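Long-range contacts in Co-type Nitrile Hydratase beta subunit (Pseudomonas putida, PDB 3QYH), which probably forms, with an alpha subunit, a cobalt-dependent enzyme that hydrates nitriles to the corresponding amides: residues H165-T170 / P182-T187; A129-G134 / L211-L216; V137-K142 / Y153-V158. All blocks are in the same frame, centred on the assembly; numbering follows the deposited sequence. Where two conformers were deposited one is given.

All three contacts belong to the C-terminal, SH3-like part of the chain and meet in one antiparallel sheet. Contact 2, between 129-134 and 211-216, closes a long loop of chain within which contact 3 and then contact 1 follow in series. Contacts 1 and 2 have centres about 9 Å apart and touch directly; contacts 2 and 3, about 12 Å apart, are joined through the hydrogen bond of Leu140 N with Tyr215 O, 2.9 Å. Contacts 1 and 3 do not touch, their nearest atoms being about 7 Å apart. In this family the cobalt is held by the alpha subunit, and contact 1 packs against another protein chain of the assembly.

Contact 1 (H165-T170 / P182-T187); sequences HGVFVT and PQHVYT
Phe168 and Gln183 form a hydrogen-bonded pair in the antiparallel sheet of the SH3-like domain, where strands 158-168 and 183-191 run side by side. Phe168 N reaches Gln183 O at 2.8 Å, and the return bond, Gln183 N to Phe168 O, is 3.0 Å. Farther along, the ladder breaks step in a beta bulge: His165 N donates to Val185 O, while Val185 N donates to Gly166 O, so two residues stand opposite one. Gly166 suits the bulge because its positive phi (94°) would press a beta carbon against the preceding carbonyl oxygen.

Side-chain bonds lie near both ends. His165 NE2 points at Thr187 OG1, 2.7 Å away in the plane of the imidazole; the same hydroxyl is also bonded to Asp210. At the other end Gln183 NE2 donates to Thr170 OG1 over 2.9 Å, and that hydroxyl is also bonded to the carbonyl of His181. The glutamine gets there with CG tucked between its backbone N and carbonyl carbon (chi1 62°) and the chain extended beyond, and its OE1 takes the backbone N-H of Asp214, so both halves of the buried amide are used.

Apolar contacts add to these bonds. Val185 CG2 meets Phe168 CD2 at 3.8 Å, the two side chains crossing at about a right angle, and both also pack on another protein chain. On the His184 side, Val167 CG1 rests on Pro182 CB at 3.5 Å. Asp164 holds His184 ND1, and Val167 CG2 makes a CH-pi contact over one face of that imidazole, 3.5 Å above its plane and offset toward the rim.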
loop_
_atom_site.group_PDB
_atom_site.type_symbol
_atom_site.label_atom_id
_atom_site.label_comp_id
_atom_site.label_asym_id
_atom_site.label_seq_id
_atom_site.Cartn_x
_atom_site.Cartn_y
_atom_site.Cartn_z
ATOM N N HIS B 165 12.414 -12.778 2.516
ATOM C CA HIS B 165 11.963 -12.451 1.157
ATOM C C HIS B 165 13.089 -12.260 0.154
ATOM O O HIS B 165 12.835 -12.065 -1.039
ATOM C CB HIS B 165 11.074 -11.199 1.176
ATOM C CG HIS B 165 9.801 -11.388 1.927
ATOM N ND1 HIS B 165 8.711 -12.044 1.390
ATOM C CD2 HIS B 165 9.437 -11.017 3.179
ATOM C CE1 HIS B 165 7.735 -12.073 2.277
ATOM N NE2 HIS B 165 8.149 -11.454 3.371
ATOM N N GLY B 166 14.335 -12.298 0.616
ATOM C CA GLY B 166 15.460 -12.011 -0.256
ATOM C C GLY B 166 15.873 -10.556 -0.179
ATOM O O GLY B 166 15.494 -9.838 0.753
ATOM N N VAL B 167 16.623 -10.109 -1.170
ATOM C CA VAL B 167 17.307 -8.833 -1.122
ATOM C C VAL B 167 16.513 -7.695 -1.760
ATOM O O VAL B 167 16.004 -7.836 -2.867
ATOM C CB VAL B 167 18.687 -8.935 -1.813
ATOM C CG1 VAL B 167 19.358 -7.564 -1.897
ATOM C CG2 VAL B 167 19.576 -9.920 -1.065
ATOM N N PHE B 168 16.451 -6.554 -1.070
ATOM C CA PHE B 168 15.719 -5.378 -1.551
ATOM C C PHE B 168 16.487 -4.096 -1.285
ATOM O O PHE B 168 17.337 -4.036 -0.387
ATOM C CB PHE B 168 14.352 -5.287 -0.862
ATOM C CG PHE B 168 13.393 -6.358 -1.298
ATOM C CD1 PHE B 168 12.519 -6.134 -2.345
ATOM C CD2 PHE B 168 13.387 -7.598 -0.675
ATOM C CE1 PHE B 168 11.620 -7.138 -2.766
ATOM C CE2 PHE B 168 12.522 -8.604 -1.091
ATOM C CZ PHE B 168 11.637 -8.371 -2.141
ATOM N N VAL B 169 16.178 -3.065 -2.060
ATOM C CA VAL B 169 16.673 -1.727 -1.798
ATOM C C VAL B 169 16.341 -1.330 -0.349
ATOM O O VAL B 169 15.315 -1.745 0.189
ATOM C CB VAL B 169 15.988 -0.706 -2.747
ATOM C CG1 VAL B 169 16.284 0.745 -2.314
ATOM C CG2 VAL B 169 16.414 -0.959 -4.214
ATOM N N THR B 170 17.210 -0.543 0.275
ATOM C CA THR B 170 16.946 0.023 1.597
ATOM C C THR B 170 16.396 1.449 1.479
ATOM O O THR B 170 17.091 2.359 0.996
ATOM C CB THR B 170 18.242 0.038 2.453
ATOM O OG1 THR B 170 18.687 -1.304 2.674
ATOM C CG2 THR B 170 17.998 0.734 3.813
ATOM N N PRO B 182 21.439 -2.549 -0.723
ATOM C CA PRO B 182 20.468 -3.644 -0.684
ATOM C C PRO B 182 20.784 -4.677 0.402
ATOM O O PRO B 182 21.948 -4.966 0.682
ATOM C CB PRO B 182 20.584 -4.278 -2.087
ATOM C CG PRO B 182 21.321 -3.291 -2.901
ATOM C CD PRO B 182 22.178 -2.496 -1.993
ATOM N N GLN B 183 19.741 -5.207 1.022
ATOM C CA GLN B 183 19.903 -6.168 2.103
ATOM C C GLN B 183 18.613 -6.961 2.191
ATOM O O GLN B 183 17.626 -6.639 1.515
ATOM C CB GLN B 183 20.207 -5.453 3.436
ATOM C CG GLN B 183 19.084 -4.510 3.905
ATOM C CD GLN B 183 19.393 -3.788 5.213
ATOM O OE1 GLN B 183 19.849 -4.399 6.187
ATOM N NE2 GLN B 183 19.141 -2.476 5.244
ATOM N N HIS B 184 18.619 -8.009 3.006
ATOM C CA HIS B 184 17.450 -8.840 3.163
ATOM C C HIS B 184 16.297 -8.153 3.890
ATOM O O HIS B 184 16.502 -7.307 4.784
ATOM C CB HIS B 184 17.816 -10.147 3.866
ATOM C CG HIS B 184 18.513 -11.126 2.973
ATOM N ND1 HIS B 184 17.886 -12.236 2.455
ATOM C CD2 HIS B 184 19.770 -11.129 2.470
ATOM C CE1 HIS B 184 18.741 -12.907 1.700
ATOM N NE2 HIS B 184 19.886 -12.253 1.685
ATOM N N VAL B 185 15.087 -8.533 3.493
ATOM C CA VAL B 185 13.863 -8.113 4.164
ATOM C C VAL B 185 13.174 -9.365 4.670
ATOM O O VAL B 185 13.060 -10.363 3.938
ATOM C CB VAL B 185 12.927 -7.361 3.187
ATOM C CG1 VAL B 185 11.554 -7.150 3.812
ATOM C CG2 VAL B 185 13.556 -6.033 2.770
ATOM N N TYR B 186 12.732 -9.341 5.920
ATOM C CA TYR B 186 12.077 -10.500 6.514
ATOM C C TYR B 186 10.680 -10.099 6.947
ATOM O O TYR B 186 10.464 -8.962 7.375
ATOM C CB TYR B 186 12.833 -10.966 7.765
ATOM C CG TYR B 186 14.334 -11.158 7.600
ATOM C CD1 TYR B 186 15.225 -10.108 7.808
ATOM C CD2 TYR B 186 14.861 -12.407 7.262
ATOM C CE1 TYR B 186 16.591 -10.289 7.659
ATOM C CE2 TYR B 186 16.224 -12.597 7.121
ATOM C CZ TYR B 186 17.082 -11.549 7.321
ATOM O OH TYR B 186 18.435 -11.714 7.182
ATOM N N THR B 187 9.728 -11.018 6.867
ATOM C CA THR B 187 8.513 -10.853 7.667
ATOM C C THR B 187 8.771 -11.361 9.083
ATOM O O THR B 187 9.240 -12.493 9.272
ATOM C CB THR B 187 7.295 -11.591 7.094
ATOM O OG1 THR B 187 7.000 -11.079 5.794
ATOM C CG2 THR B 187 6.061 -11.359 7.996
#

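Contact 2 (A129-G134 / L211-L216); sequences ARFAVG and LWDDYL
Arg130 bends back at chi3 (-67°), and Asp213 holds its CG opposite the backbone N (chi1 -171°); together these torsions bring guanidinium and carboxylate side by side, their planes 39° apart. Arg130 NE meets Asp213 OD1 at 2.7 Å, nearly in the guanidinium plane and on the syn lone pair, forming a salt bridge to which NH2 adds only a weak bond. The other carboxylate oxygen, OD2, takes the backbone N-H of Arg130 in an almost straight bond of 3.0 Å, and also the hydroxyl of Tyr186.

Arg130 NH2 reaches two carbonyls as well, Leu216 O at 2.8 Å and Asp213 O at 2.9 Å, each from above the carbonyl plane. Leu216 N approaches Asp213 O from the opposite face, closing the 3-10 turn 213-215, which here links the last two strands as in SH3 folds. One water bridges Arg130 NH1 and Leu216 O. Phe131 sets CZ over the guanidinium face, its ring face taking Arg130 CB, and brings CE2 to 3.8 Å from Leu216 CB.

Asp213 is buried, and with arginine, an amide and a hydroxyl around its oxygens, its carboxylate is likely to remain ionised while tying the 129-134 loop, through exposed Arg130, to the turn.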
loop_
_atom_site.group_PDB
_atom_site.type_symbol
_atom_site.label_atom_id
_atom_site.label_comp_id
_atom_site.label_asym_id
_atom_site.label_seq_id
_atom_site.Cartn_x
_atom_site.Cartn_y
_atom_site.Cartn_z
ATOM N N ALA B 129 22.237 -12.437 4.511
ATOM C CA ALA B 129 21.206 -12.577 5.524
ATOM C C ALA B 129 21.842 -13.031 6.836
ATOM O O ALA B 129 22.577 -14.016 6.858
ATOM C CB ALA B 129 20.158 -13.579 5.069
ATOM N N ARG B 130 21.576 -12.303 7.921
ATOM C CA ARG B 130 22.051 -12.710 9.242
ATOM C C ARG B 130 21.061 -13.631 9.933
ATOM O O ARG B 130 21.414 -14.301 10.892
ATOM C CB ARG B 130 22.280 -11.489 10.135
ATOM C CG ARG B 130 23.460 -10.641 9.752
ATOM C CD ARG B 130 23.657 -9.566 10.829
ATOM N NE ARG B 130 22.548 -8.616 10.835
ATOM C CZ ARG B 130 22.206 -7.849 11.868
ATOM N NH1 ARG B 130 22.863 -7.931 13.025
ATOM N NH2 ARG B 130 21.189 -7.007 11.748
ATOM N N PHE B 131 19.814 -13.657 9.467
ATOM C CA PHE B 131 18.777 -14.410 10.157
ATOM C C PHE B 131 18.117 -15.498 9.292
ATOM O O PHE B 131 18.042 -15.397 8.072
ATOM C CB PHE B 131 17.723 -13.449 10.732
ATOM C CG PHE B 131 18.322 -12.296 11.488
ATOM C CD1 PHE B 131 18.867 -12.484 12.743
ATOM C CD2 PHE B 131 18.378 -11.037 10.923
ATOM C CE1 PHE B 131 19.452 -11.426 13.423
ATOM C CE2 PHE B 131 18.957 -9.973 11.611
ATOM C CZ PHE B 131 19.492 -10.179 12.862
ATOM N N ALA B 132 17.616 -16.529 9.950
ATOM C CA ALA B 132 16.933 -17.607 9.264
ATOM C C ALA B 132 15.527 -17.661 9.808
ATOM O O ALA B 132 15.283 -17.209 10.932
ATOM C CB ALA B 132 17.648 -18.920 9.527
ATOM N N VAL B 133 14.585 -18.220 9.050
ATOM C CA VAL B 133 13.258 -18.320 9.622
ATOM C C VAL B 133 13.300 -19.185 10.880
ATOM O O VAL B 133 14.061 -20.151 10.949
ATOM C CB VAL B 133 12.119 -18.718 8.606
ATOM C CG1 VAL B 133 12.533 -18.521 7.164
ATOM C CG2 VAL B 133 11.485 -20.042 8.909
ATOM N N GLY B 134 12.511 -18.804 11.883
ATOM C CA GLY B 134 12.585 -19.412 13.202
ATOM C C GLY B 134 13.427 -18.615 14.203
ATOM O O GLY B 134 13.258 -18.755 15.418
ATOM N N LEU B 211 10.572 -6.147 7.763
ATOM C CA LEU B 211 11.645 -5.376 8.369
ATOM C C LEU B 211 12.974 -5.720 7.718
ATOM O O LEU B 211 13.224 -6.882 7.388
ATOM C CB LEU B 211 11.695 -5.660 9.868
ATOM C CG LEU B 211 10.468 -5.142 10.624
ATOM C CD1 LEU B 211 10.405 -5.735 12.013
ATOM C CD2 LEU B 211 10.441 -3.589 10.694
ATOM N N TRP B 212 13.813 -4.707 7.526
ATOM C CA TRP B 212 15.103 -4.890 6.895
ATOM C C TRP B 212 16.118 -5.473 7.875
ATOM O O TRP B 212 16.016 -5.272 9.083
ATOM C CB TRP B 212 15.604 -3.567 6.328
ATOM C CG TRP B 212 15.019 -3.206 4.961
ATOM C CD1 TRP B 212 15.665 -3.246 3.751
ATOM C CD2 TRP B 212 13.686 -2.757 4.685
ATOM N NE1 TRP B 212 14.812 -2.848 2.748
ATOM C CE2 TRP B 212 13.594 -2.537 3.298
ATOM C CE3 TRP B 212 12.564 -2.507 5.479
ATOM C CZ2 TRP B 212 12.423 -2.089 2.690
ATOM C CZ3 TRP B 212 11.408 -2.054 4.867
ATOM C CH2 TRP B 212 11.351 -1.839 3.495
ATOM N N ASP B 213 17.088 -6.206 7.343
ATOM C CA ASP B 213 18.061 -6.951 8.145
ATOM C C ASP B 213 18.708 -6.081 9.225
ATOM O O ASP B 213 18.721 -6.457 10.400
ATOM C CB ASP B 213 19.141 -7.560 7.234
ATOM C CG ASP B 213 20.048 -8.525 7.967
ATOM O OD1 ASP B 213 20.787 -8.063 8.845
ATOM O OD2 ASP B 213 20.023 -9.744 7.657
ATOM N N ASP B 214 19.237 -4.920 8.848
ATOM C CA ASP B 214 19.901 -4.099 9.858
ATOM C C ASP B 214 18.959 -3.299 10.767
ATOM O O ASP B 214 19.421 -2.467 11.533
ATOM C CB ASP B 214 21.020 -3.220 9.267
ATOM C CG ASP B 214 20.500 -2.098 8.391
ATOM O OD1 ASP B 214 19.266 -1.909 8.291
ATOM O OD2 ASP B 214 21.335 -1.397 7.788
ATOM N N TYR B 215 17.652 -3.562 10.687
ATOM C CA TYR B 215 16.698 -3.032 11.665
ATOM C C TYR B 215 16.705 -3.943 12.888
ATOM O O TYR B 215 16.098 -3.625 13.915
ATOM C CB TYR B 215 15.272 -3.058 11.109
ATOM C CG TYR B 215 14.892 -1.998 10.091
ATOM C CD1 TYR B 215 15.824 -1.095 9.580
ATOM C CD2 TYR B 215 13.580 -1.932 9.622
ATOM C CE1 TYR B 215 15.432 -0.119 8.634
ATOM C CE2 TYR B 215 13.184 -0.988 8.682
ATOM C CZ TYR B 215 14.100 -0.085 8.191
ATOM O OH TYR B 215 13.649 0.828 7.243
ATOM N N LEU B 216 17.372 -5.088 12.772
ATOM C CA LEU B 216 17.215 -6.167 13.753
ATOM C C LEU B 216 18.513 -6.559 14.451
ATOM O O LEU B 216 19.605 -6.268 13.958
ATOM C CB LEU B 216 16.621 -7.410 13.084
ATOM C CG LEU B 216 15.361 -7.215 12.244
ATOM C CD1 LEU B 216 15.025 -8.487 11.486
ATOM C CD2 LEU B 216 14.182 -6.777 13.120
HETATM O O HOH W 1 22.133 -5.664 14.657
#

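Contact 3 (V137-K142 / Y153-V158); sequences VRVLNK and YTRGKV
Arg138 and Val158 pair across the start of the sheet with their side chains on the same face, crossing so that Val158 CG2 sits over the centre of the guanidinium face, 3.2 Å from its plane. Arg138 NH1 then meets Gly156 O at 3.1 Å, within the guanidinium plane. Two conformers of Arg138 were modelled, and this bond is described for one of them, so it is to be read with caution. A long arginine suits this partly exposed position: its stem packs while its end stays polar.

Val139 points inward instead, its CB 3.3 Å from Thr154 O. CG1, opposite the backbone N (chi1 179°), comes near the threonine hydroxyl, which is bonded to the carbonyl of Pro151. Backbone bonds fix this alignment: Val139 N to Lys157 O at 2.9 Å, and Gly156 N to Val139 O at 2.8 Å.

Arg155 runs extended alongside 140-142, its CD 3.2 Å from Lys142 O. Beyond, NH1 binds the side chain of Asn2 and NH2 the carbonyl of Met150. A leucine here would probably leave Asn2 and the Met150 carbonyl without these donors and free the N-terminal segment to shift.

Residues 154-157 make a type II beta turn, with Gly156 in the third position, where positive phi favours glycine. The turn leads from the long excursion after strand 136-139 into strand 158-168, the place taken by the RT loop in SH3 folds.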
loop_
_atom_site.group_PDB
_atom_site.type_symbol
_atom_site.label_atom_id
_atom_site.label_comp_id
_atom_site.label_asym_id
_atom_site.label_seq_id
_atom_site.Cartn_x
_atom_site.Cartn_y
_atom_site.Cartn_z
ATOM N N VAL B 137 14.201 -12.403 16.992
ATOM C CA VAL B 137 14.915 -11.158 16.771
ATOM C C VAL B 137 14.276 -10.028 17.564
ATOM O O VAL B 137 13.097 -10.082 17.892
ATOM C CB VAL B 137 14.942 -10.757 15.271
ATOM C CG1 VAL B 137 15.803 -11.742 14.442
ATOM C CG2 VAL B 137 13.533 -10.675 14.716
ATOM N N ARG B 138 15.070 -9.011 17.890
ATOM C CA ARG B 138 14.528 -7.805 18.497
ATOM C C ARG B 138 14.739 -6.633 17.547
ATOM O O ARG B 138 15.796 -6.497 16.936
ATOM C CB ARG B 138 15.184 -7.521 19.859
ATOM C CG ARG B 138 14.479 -6.425 20.665
ATOM C CD ARG B 138 15.249 -6.053 21.937
ATOM N NE ARG B 138 15.414 -7.192 22.836
ATOM C CZ ARG B 138 14.533 -7.550 23.763
ATOM N NH1 ARG B 138 13.408 -6.864 23.913
ATOM N NH2 ARG B 138 14.775 -8.601 24.534
ATOM N N VAL B 139 13.722 -5.795 17.415
ATOM C CA VAL B 139 13.814 -4.609 16.574
ATOM C C VAL B 139 14.617 -3.553 17.317
ATOM O O VAL B 139 14.323 -3.251 18.478
ATOM C CB VAL B 139 12.422 -4.040 16.244
ATOM C CG1 VAL B 139 12.545 -2.780 15.371
ATOM C CG2 VAL B 139 11.575 -5.127 15.553
ATOM N N LEU B 140 15.627 -3.002 16.663
ATOM C CA LEU B 140 16.477 -2.004 17.292
ATOM C C LEU B 140 15.687 -0.742 17.635
ATOM O O LEU B 140 14.801 -0.316 16.895
ATOM C CB LEU B 140 17.672 -1.655 16.403
ATOM C CG LEU B 140 18.645 -2.806 16.116
ATOM C CD1 LEU B 140 19.741 -2.362 15.168
ATOM C CD2 LEU B 140 19.247 -3.328 17.412
ATOM N N ASN B 141 16.007 -0.147 18.778
ATOM C CA ASN B 141 15.414 1.129 19.122
ATOM C C ASN B 141 16.167 2.230 18.405
ATOM O O ASN B 141 17.225 2.666 18.858
ATOM C CB ASN B 141 15.449 1.354 20.634
ATOM C CG ASN B 141 14.719 2.621 21.042
ATOM O OD1 ASN B 141 13.874 3.126 20.304
ATOM N ND2 ASN B 141 15.022 3.125 22.231
ATOM N N LYS B 142 15.636 2.667 17.267
ATOM C CA LYS B 142 16.258 3.764 16.536
ATOM C C LYS B 142 15.226 4.837 16.320
ATOM O O LYS B 142 14.036 4.564 16.263
ATOM C CB LYS B 142 16.825 3.283 15.199
ATOM C CG LYS B 142 17.504 1.931 15.315
ATOM C CD LYS B 142 18.490 1.689 14.211
ATOM C CE LYS B 142 19.810 2.390 14.522
ATOM N NZ LYS B 142 20.862 2.034 13.525
ATOM N N TYR B 153 5.702 1.342 16.788
ATOM C CA TYR B 153 5.101 0.310 17.641
ATOM C C TYR B 153 5.901 -1.002 17.718
ATOM O O TYR B 153 5.637 -1.835 18.585
ATOM C CB TYR B 153 3.624 0.043 17.269
ATOM C CG TYR B 153 3.404 -0.773 15.997
ATOM C CD1 TYR B 153 3.128 -0.140 14.774
ATOM C CD2 TYR B 153 3.459 -2.170 16.020
ATOM C CE1 TYR B 153 2.932 -0.890 13.594
ATOM C CE2 TYR B 153 3.245 -2.921 14.865
ATOM C CZ TYR B 153 2.990 -2.280 13.656
ATOM O OH TYR B 153 2.786 -3.044 12.523
ATOM N N THR B 154 6.868 -1.183 16.818
ATOM C CA THR B 154 7.683 -2.400 16.815
ATOM C C THR B 154 9.027 -2.241 17.541
ATOM O O THR B 154 9.694 -3.234 17.847
ATOM C CB THR B 154 8.005 -2.891 15.366
ATOM O OG1 THR B 154 8.887 -1.970 14.732
ATOM C CG2 THR B 154 6.737 -3.078 14.519
ATOM N N ARG B 155 9.431 -1.004 17.808
ATOM C CA ARG B 155 10.797 -0.769 18.270
ATOM C C ARG B 155 11.063 -1.336 19.680
ATOM O O ARG B 155 10.278 -1.148 20.597
ATOM C CB ARG B 155 11.163 0.720 18.151
ATOM C CG ARG B 155 11.121 1.172 16.702
ATOM C CD ARG B 155 11.486 2.626 16.513
ATOM N NE ARG B 155 10.929 3.118 15.252
ATOM C CZ ARG B 155 10.775 4.410 14.968
ATOM N NH1 ARG B 155 11.157 5.335 15.849
ATOM N NH2 ARG B 155 10.244 4.789 13.816
ATOM N N GLY B 156 12.164 -2.055 19.821
ATOM C CA GLY B 156 12.471 -2.713 21.077
ATOM C C GLY B 156 11.723 -4.013 21.302
ATOM O O GLY B 156 11.930 -4.675 22.325
ATOM N N LYS B 157 10.848 -4.394 20.374
ATOM C CA LYS B 157 10.020 -5.578 20.604
ATOM C C LYS B 157 10.663 -6.834 19.997
ATOM O O LYS B 157 11.474 -6.744 19.072
ATOM C CB LYS B 157 8.608 -5.382 20.055
ATOM C CG LYS B 157 7.870 -4.169 20.624
ATOM C CD LYS B 157 7.711 -4.296 22.124
ATOM C CE LYS B 157 6.625 -3.370 22.674
ATOM N NZ LYS B 157 6.845 -1.974 22.304
ATOM N N VAL B 158 10.282 -7.995 20.518
ATOM C CA VAL B 158 10.887 -9.263 20.097
ATOM C C VAL B 158 9.894 -10.047 19.263
ATOM O O VAL B 158 8.745 -10.242 19.660
ATOM C CB VAL B 158 11.305 -10.132 21.326
ATOM C CG1 VAL B 158 11.572 -11.580 20.917
ATOM C CG2 VAL B 158 12.517 -9.512 22.043
#